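Local coordinates for protein nucleoporin NUP159 (Saccharomyces cerevisiae, PDB 1XIP) that serves in the nuclear pore complex, where its N-terminal beta-propeller domain functions in mRNA export by tethering the helicase Dbp5 to the pore, at residues P29-N32 / E33-F37; E207-V211 / E212-P216; S306-S310 / K311-E315. All blocks are in the same frame, centred on the assembly; numbering follows the deposited sequence.

Contact 1: P29-N32 / E33-F37; sequences PSFN and EKLPF
Phe31 and Leu35 pack against each other at a type I' beta turn that runs from Phe31 to Lys34, in the loop between strands 18-26 and 43-46 of the beta-propeller. The turn is closed by Lys34 N, which donates to Phe31 O at 2.9 Å with the donor standing 50° out of the carbonyl plane. Doubling back in this way brings the chain after Lys34 over the phenylalanine. Followed outward, Phe31 first meets Leu35 CD2, which lies 3.5 Å from its CB. Phe31 CG is approached by the other leucine methyl, Leu35 CD1, and Phe31 CD1 lies 3.5 Å from Lys34 O. On the far flank, CD2 and CE2 of the ring lie under the same Leu35 methyl, a CH-pi contact in which Leu35 CD1 sits 3.6 Å from the ring centroid, over one face and displaced toward the rim. CG of Phe31 lies anti to its carbonyl carbon (chi1 -82°), which sets the ring beside Leu35; the two side chains cross at about a right angle. Both side chains also rest on Ile338 of strand 337-343, which ties the loop to a propeller sheet. Before the turn, Ser30 forms an ST turn: its OG accepts from Asn32 N at 2.9 Å. Farther along the ring, Phe31 CE1 touches Pro36 CD at 3.7 Å, these side chains too crossing at about a right angle.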
loop_
_atom_site.group_PDB
_atom_site.type_symbol
_atom_site.label_atom_id
_atom_site.label_comp_id
_atom_site.label_asym_id
_atom_site.label_seq_id
_atom_site.Cartn_x
_atom_site.Cartn_y
_atom_site.Cartn_z
ATOM N N PRO A 29 6.089 14.507 12.694
ATOM C CA PRO A 29 5.187 14.403 13.846
ATOM C C PRO A 29 4.205 13.219 13.725
ATOM O O PRO A 29 3.858 12.778 12.626
ATOM C CB PRO A 29 4.448 15.748 13.848
ATOM C CG PRO A 29 4.541 16.241 12.460
ATOM C CD PRO A 29 5.828 15.708 11.880
ATOM N N SER A 30 3.800 12.715 14.893
ATOM C CA SER A 30 2.869 11.604 15.042
ATOM C C SER A 30 1.424 12.014 14.767
ATOM O O SER A 30 1.058 13.180 14.885
ATOM C CB SER A 30 2.982 11.050 16.467
ATOM O OG SER A 30 2.032 10.032 16.713
ATOM N N PHE A 31 0.602 11.032 14.409
ATOM C CA PHE A 31 -0.836 11.212 14.280
ATOM C C PHE A 31 -1.546 11.058 15.637
ATOM O O PHE A 31 -2.771 11.237 15.727
ATOM C CB PHE A 31 -1.391 10.175 13.312
ATOM C CG PHE A 31 -1.232 10.536 11.865
ATOM C CD1 PHE A 31 -2.067 11.484 11.273
ATOM C CD2 PHE A 31 -0.260 9.905 11.073
ATOM C CE1 PHE A 31 -1.943 11.794 9.926
ATOM C CE2 PHE A 31 -0.122 10.220 9.704
ATOM C CZ PHE A 31 -0.966 11.161 9.136
ATOM N N ASN A 32 -0.780 10.713 16.674
ATOM C CA ASN A 32 -1.320 10.414 17.995
ATOM C C ASN A 32 -2.571 9.547 17.951
ATOM O O ASN A 32 -3.522 9.768 18.703
ATOM C CB ASN A 32 -1.572 11.693 18.785
ATOM C CG ASN A 32 -0.306 12.482 19.021
ATOM O OD1 ASN A 32 -0.229 13.666 18.678
ATOM N ND2 ASN A 32 0.707 11.831 19.604
ATOM N N GLU A 33 -2.555 8.567 17.050
ATOM C CA GLU A 33 -3.606 7.539 16.932
ATOM C C GLU A 33 -4.874 8.012 16.243
ATOM O O GLU A 33 -5.788 7.231 16.036
ATOM C CB GLU A 33 -3.904 6.871 18.282
ATOM C CG GLU A 33 -2.629 6.566 19.044
ATOM C CD GLU A 33 -2.822 5.661 20.228
ATOM O OE1 GLU A 33 -3.879 5.736 20.889
ATOM O OE2 GLU A 33 -1.883 4.884 20.498
ATOM N N LYS A 34 -4.892 9.277 15.841
ATOM C CA LYS A 34 -5.971 9.817 15.026
ATOM C C LYS A 34 -5.506 9.996 13.564
ATOM O O LYS A 34 -4.898 11.006 13.216
ATOM C CB LYS A 34 -6.475 11.137 15.632
ATOM C CG LYS A 34 -7.818 11.606 15.100
ATOM C CD LYS A 34 -8.161 13.023 15.624
ATOM C CE LYS A 34 -9.673 13.317 15.551
ATOM N NZ LYS A 34 -9.974 14.778 15.718
ATOM N N LEU A 35 -5.792 8.994 12.728
ATOM C CA LEU A 35 -5.362 8.955 11.328
ATOM C C LEU A 35 -6.563 9.202 10.433
ATOM O O LEU A 35 -7.666 8.844 10.813
ATOM C CB LEU A 35 -4.835 7.570 11.000
ATOM C CG LEU A 35 -3.521 7.006 11.519
ATOM C CD1 LEU A 35 -2.384 7.508 10.685
ATOM C CD2 LEU A 35 -3.267 7.238 13.012
ATOM N N PRO A 36 -6.370 9.778 9.242
ATOM C CA PRO A 36 -7.488 9.976 8.310
ATOM C C PRO A 36 -8.058 8.629 7.886
ATOM O O PRO A 36 -7.286 7.759 7.480
ATOM C CB PRO A 36 -6.836 10.681 7.118
ATOM C CG PRO A 36 -5.606 11.270 7.660
ATOM C CD PRO A 36 -5.105 10.298 8.691
ATOM N N PHE A 37 -9.374 8.451 8.005
ATOM C CA PHE A 37 -10.016 7.181 7.703
ATOM C C PHE A 37 -10.046 6.927 6.203
ATOM O O PHE A 37 -11.060 7.113 5.537
ATOM C CB PHE A 37 -11.430 7.120 8.306
ATOM C CG PHE A 37 -11.990 5.723 8.392
ATOM C CD1 PHE A 37 -11.392 4.761 9.206
ATOM C CD2 PHE A 37 -13.102 5.364 7.650
ATOM C CE1 PHE A 37 -11.903 3.461 9.270
ATOM C CE2 PHE A 37 -13.615 4.063 7.711
ATOM C CZ PHE A 37 -13.007 3.115 8.517
#

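Contact 2: E207-V211 / E212-P216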
loop_
_atom_site.group_PDB
_atom_site.type_symbol
_atom_site.label_atom_id
_atom_site.label_comp_id
_atom_site.label_asym_id
_atom_site.label_seq_id
_atom_site.Cartn_x
_atom_site.Cartn_y
_atom_site.Cartn_z
ATOM N N GLU A 207 -18.763 -18.390 0.681
ATOM C CA GLU A 207 -20.014 -17.649 0.826
ATOM C C GLU A 207 -20.671 -17.975 2.169
ATOM O O GLU A 207 -21.449 -17.177 2.707
ATOM C CB GLU A 207 -20.968 -17.972 -0.319
ATOM C CG GLU A 207 -21.923 -16.836 -0.650
ATOM C CD GLU A 207 -21.243 -15.731 -1.430
ATOM O OE1 GLU A 207 -20.563 -16.049 -2.430
ATOM O OE2 GLU A 207 -21.379 -14.546 -1.040
ATOM N N GLU A 208 -20.347 -19.156 2.694
ATOM C CA GLU A 208 -20.800 -19.608 4.011
ATOM C C GLU A 208 -20.502 -18.553 5.102
ATOM O O GLU A 208 -21.348 -18.297 5.957
ATOM C CB GLU A 208 -20.167 -20.980 4.344
ATOM C CG GLU A 208 -20.558 -21.581 5.692
ATOM C CD GLU A 208 -21.124 -22.995 5.588
ATOM O OE1 GLU A 208 -20.576 -23.809 4.798
ATOM O OE2 GLU A 208 -22.117 -23.297 6.317
ATOM N N LEU A 209 -19.312 -17.939 5.049
ATOM C CA LEU A 209 -18.963 -16.807 5.930
ATOM C C LEU A 209 -19.810 -15.588 5.607
ATOM O O LEU A 209 -19.722 -15.058 4.498
ATOM C CB LEU A 209 -17.489 -16.424 5.784
ATOM C CG LEU A 209 -16.396 -17.493 5.782
ATOM C CD1 LEU A 209 -15.200 -17.015 4.982
ATOM C CD2 LEU A 209 -15.989 -17.871 7.193
ATOM N N PRO A 210 -20.630 -15.136 6.560
ATOM C CA PRO A 210 -21.553 -14.012 6.314
ATOM C C PRO A 210 -20.815 -12.732 5.898
ATOM O O PRO A 210 -19.725 -12.459 6.416
ATOM C CB PRO A 210 -22.258 -13.822 7.664
ATOM C CG PRO A 210 -21.410 -14.551 8.668
ATOM C CD PRO A 210 -20.740 -15.661 7.937
ATOM N N VAL A 211 -21.397 -11.975 4.970
ATOM C CA VAL A 211 -20.806 -10.729 4.480
ATOM C C VAL A 211 -20.502 -9.738 5.606
ATOM O O VAL A 211 -19.503 -8.998 5.550
ATOM C CB VAL A 211 -21.723 -10.054 3.434
ATOM C CG1 VAL A 211 -21.483 -8.539 3.370
ATOM C CG2 VAL A 211 -21.506 -10.665 2.068
ATOM N N GLU A 212 -21.361 -9.731 6.620
ATOM C CA GLU A 212 -21.239 -8.812 7.751
ATOM C C GLU A 212 -20.012 -9.108 8.642
ATOM O O GLU A 212 -19.403 -8.196 9.195
ATOM C CB GLU A 212 -22.539 -8.819 8.566
ATOM C CG GLU A 212 -23.799 -8.490 7.747
ATOM C CD GLU A 212 -24.508 -9.718 7.159
ATOM O OE1 GLU A 212 -23.890 -10.806 7.059
ATOM O OE2 GLU A 212 -25.702 -9.594 6.787
ATOM N N GLU A 213 -19.656 -10.383 8.759
ATOM C CA GLU A 213 -18.489 -10.809 9.525
ATOM C C GLU A 213 -17.225 -10.718 8.680
ATOM O O GLU A 213 -16.171 -10.316 9.168
ATOM C CB GLU A 213 -18.673 -12.253 10.009
ATOM C CG GLU A 213 -18.782 -12.424 11.519
ATOM C CD GLU A 213 -19.314 -13.804 11.934
ATOM O OE1 GLU A 213 -18.863 -14.834 11.352
ATOM O OE2 GLU A 213 -20.174 -13.867 12.852
ATOM N N TYR A 214 -17.337 -11.126 7.416
ATOM C CA TYR A 214 -16.215 -11.125 6.472
ATOM C C TYR A 214 -16.532 -10.266 5.275
ATOM O O TYR A 214 -16.960 -10.744 4.234
ATOM C CB TYR A 214 -15.820 -12.557 6.093
ATOM C CG TYR A 214 -15.324 -13.268 7.307
ATOM C CD1 TYR A 214 -14.017 -13.101 7.739
ATOM C CD2 TYR A 214 -16.184 -14.023 8.088
ATOM C CE1 TYR A 214 -13.560 -13.707 8.881
ATOM C CE2 TYR A 214 -15.742 -14.637 9.239
ATOM C CZ TYR A 214 -14.423 -14.473 9.631
ATOM O OH TYR A 214 -13.961 -15.079 10.779
ATOM N N SER A 215 -16.349 -8.973 5.472
ATOM C CA SER A 215 -16.618 -7.973 4.468
ATOM C C SER A 215 -15.474 -7.914 3.479
ATOM O O SER A 215 -14.342 -8.287 3.807
ATOM C CB SER A 215 -16.765 -6.618 5.140
ATOM O OG SER A 215 -18.042 -6.076 4.885
ATOM N N PRO A 216 -15.752 -7.432 2.271
ATOM C CA PRO A 216 -14.702 -7.276 1.262
ATOM C C PRO A 216 -13.814 -6.102 1.662
ATOM O O PRO A 216 -14.328 -4.988 1.799
ATOM C CB PRO A 216 -15.488 -6.964 -0.012
ATOM C CG PRO A 216 -16.769 -6.328 0.468
ATOM C CD PRO A 216 -17.073 -6.987 1.780
#
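Pro210 O is gripped by two backbone N-H groups of the tight turn that leads into strand 215-221, an outer strand of a propeller sheet. Tyr214 N gives the stronger bond, 2.9 Å to Pro210 O and nearly straight at 166°, arriving almost along the C=O axis. Glu213 N adds a weak one to the same Pro210 O, at 3.1 Å and strongly bent. The i to i+4 bond makes this a single helix-like turn, and it carries the tyrosine ring back to Leu209. There Leu209 CB comes within 3.6 Å of Tyr214 CD2, and the leucine's CD2 methyl follows the same side of the ring outward to lie 3.8 Å from Tyr214 CE2; the two side chains cross obliquely. With CG anti to its carbonyl carbon (chi1 -64°), Tyr214 keeps its ring beside Pro210 O, which lies at the ring edge. Replacing Tyr214 with an alanine would probably open a gap beside Leu209 CB and CD2, leaving that side of the leucine without the ring it packs on. Arg182 braces the loop from outside, hydrogen-bonding to the carbonyl oxygens of both Leu209 and Tyr214. Glu213 OE1 comes to the CG corner of the proline ring, 3.7 Å from Pro210 CG. At the strand's start, Ser215 OG donates a weak bond to Val211 O, 3.3 Å away.

Contact 3: S306-S310 / K311-E315; sequences SIWDS and KQVIE
Asp309 and Gln312 close a short hairpin-like turn between strands 306-308 and 313-316 of the beta-propeller, which share a single bridge. Backbone bonds come first: Asp309 N donates to Gln312 O in a nearly linear bond (176°), and Ile314 N to Ile307 O at 3.1 Å, on either side of the bridged pair Trp308 and Val313. Farther along, a water joins Ile307 N to Ile314 O. Polar side-chain bonds fix the turn. Asp309 OD1 accepts from Lys311 N at 3.0 Å and from Gln312 N at 3.1 Å, reached from opposite faces of the carboxylate plane, which should hold that group against rotation. The other oxygen, Asp309 OD2, turns its syn lone pair to Lys311 NZ in a 2.9 Å salt bridge; the lysine chain bends at chi2 and chi4 to bring its ammonium there. Gln312 is in turn carried beside strand 11-14, the parallel neighbour of 313-316. The ring contacts are those of Trp308. Its CG anti to the backbone N (chi1 175°), it lays one ring face against the Lys311-Gln312 backbone, while Val313 CG2 meets the indole edge in plane, 3.9 Å from Trp308 CE3.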
loop_
_atom_site.group_PDB
_atom_site.type_symbol
_atom_site.label_atom_id
_atom_site.label_comp_id
_atom_site.label_asym_id
_atom_site.label_seq_id
_atom_site.Cartn_x
_atom_site.Cartn_y
_atom_site.Cartn_z
ATOM N N SER A 306 5.418 -9.260 5.269
ATOM C CA SER A 306 5.477 -10.574 4.644
ATOM C C SER A 306 6.216 -10.561 3.336
ATOM O O SER A 306 6.419 -9.507 2.741
ATOM C CB SER A 306 4.072 -11.105 4.407
ATOM O OG SER A 306 3.282 -10.884 5.551
ATOM N N ILE A 307 6.616 -11.745 2.891
ATOM C CA ILE A 307 7.232 -11.924 1.585
ATOM C C ILE A 307 6.440 -12.954 0.763
ATOM O O ILE A 307 6.134 -14.032 1.251
ATOM C CB ILE A 307 8.676 -12.386 1.741
ATOM C CG1 ILE A 307 9.452 -11.445 2.664
ATOM C CG2 ILE A 307 9.353 -12.447 0.401
ATOM C CD1 ILE A 307 10.788 -12.027 3.128
ATOM N N TRP A 308 6.105 -12.597 -0.474
ATOM C CA TRP A 308 5.473 -13.495 -1.426
ATOM C C TRP A 308 6.434 -13.703 -2.594
ATOM O O TRP A 308 6.863 -12.735 -3.216
ATOM C CB TRP A 308 4.179 -12.868 -1.930
ATOM C CG TRP A 308 3.522 -13.665 -2.999
ATOM C CD1 TRP A 308 3.555 -13.425 -4.336
ATOM C CD2 TRP A 308 2.742 -14.854 -2.823
ATOM N NE1 TRP A 308 2.840 -14.389 -5.004
ATOM C CE2 TRP A 308 2.334 -15.279 -4.096
ATOM C CE3 TRP A 308 2.363 -15.614 -1.709
ATOM C CZ2 TRP A 308 1.566 -16.417 -4.295
ATOM C CZ3 TRP A 308 1.597 -16.752 -1.907
ATOM C CH2 TRP A 308 1.207 -17.142 -3.193
ATOM N N ASP A 309 6.801 -14.945 -2.917
ATOM C CA ASP A 309 7.792 -15.175 -3.976
ATOM C C ASP A 309 7.208 -15.469 -5.378
ATOM O O ASP A 309 7.954 -15.821 -6.289
ATOM C CB ASP A 309 8.798 -16.252 -3.552
ATOM C CG ASP A 309 8.355 -17.683 -3.749
ATOM O OD1 ASP A 309 7.167 -17.911 -4.077
ATOM O OD2 ASP A 309 9.176 -18.612 -3.585
ATOM N N SER A 310 5.888 -15.314 -5.536
ATOM C CA SER A 310 5.196 -15.576 -6.804
ATOM C C SER A 310 4.368 -16.875 -6.734
ATOM O O SER A 310 3.453 -17.075 -7.520
ATOM C CB SER A 310 6.187 -15.623 -7.969
ATOM O OG SER A 310 6.577 -16.954 -8.226
ATOM N N LYS A 311 4.733 -17.753 -5.795
ATOM C CA LYS A 311 4.052 -19.056 -5.670
ATOM C C LYS A 311 3.665 -19.451 -4.236
ATOM O O LYS A 311 2.734 -20.230 -4.049
ATOM C CB LYS A 311 4.911 -20.168 -6.287
ATOM C CG LYS A 311 6.336 -20.282 -5.712
ATOM C CD LYS A 311 6.843 -21.726 -5.691
ATOM C CE LYS A 311 8.374 -21.814 -5.646
ATOM N NZ LYS A 311 8.923 -21.454 -4.304
ATOM N N GLN A 312 4.391 -18.918 -3.251
ATOM C CA GLN A 312 4.121 -19.194 -1.852
ATOM C C GLN A 312 4.700 -18.110 -0.953
ATOM O O GLN A 312 5.464 -17.259 -1.409
ATOM C CB GLN A 312 4.668 -20.564 -1.455
ATOM C CG GLN A 312 6.166 -20.591 -1.145
ATOM C CD GLN A 312 6.795 -21.945 -1.404
ATOM O OE1 GLN A 312 7.606 -22.085 -2.312
ATOM N NE2 GLN A 312 6.426 -22.942 -0.608
ATOM N N VAL A 313 4.333 -18.167 0.332
ATOM C CA VAL A 313 4.820 -17.238 1.347
ATOM C C VAL A 313 6.145 -17.737 1.872
ATOM O O VAL A 313 6.317 -18.929 2.071
ATOM C CB VAL A 313 3.812 -17.114 2.541
ATOM C CG1 VAL A 313 4.368 -16.225 3.662
ATOM C CG2 VAL A 313 2.482 -16.595 2.070
ATOM N N ILE A 314 7.076 -16.825 2.109
ATOM C CA ILE A 314 8.406 -17.189 2.582
ATOM C C ILE A 314 8.702 -16.602 3.940
ATOM O O ILE A 314 8.613 -15.398 4.141
ATOM C CB ILE A 314 9.455 -16.715 1.593
ATOM C CG1 ILE A 314 9.419 -17.581 0.346
ATOM C CG2 ILE A 314 10.851 -16.706 2.219
ATOM C CD1 ILE A 314 9.743 -16.789 -0.859
ATOM N N GLU A 315 9.055 -17.460 4.877
ATOM C CA GLU A 315 9.576 -17.012 6.145
ATOM C C GLU A 315 11.078 -17.202 6.090
ATOM O O GLU A 315 11.553 -18.243 5.618
ATOM C CB GLU A 315 8.976 -17.829 7.292
ATOM C CG GLU A 315 7.654 -17.290 7.837
ATOM C CD GLU A 315 7.369 -17.755 9.270
ATOM O OE1 GLU A 315 7.240 -18.983 9.506
ATOM O OE2 GLU A 315 7.272 -16.887 10.170
HETATM O O HOH W 1 6.567 -13.701 5.130
#

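Overall arrangement
Along the chain the three contacts come in series: 29-37, then 207-216, then 306-315. None touches another. Their centres lie about 29 Å apart for contacts 1 and 2, about 26 Å for contacts 2 and 3, and about 31 Å for contacts 1 and 3, which sit on opposite sides of the chain's centre. Contact 1 belongs to the loop between strands 18-26 and 43-46, contact 2 leads into strand 215-221 of a mixed sheet, and contact 3 joins strand 306-308 to strand 313-316, which pairs with strand 11-14. Each is thus a local turn at a different place round one propeller, the N-terminal domain that interacts with Dbp5.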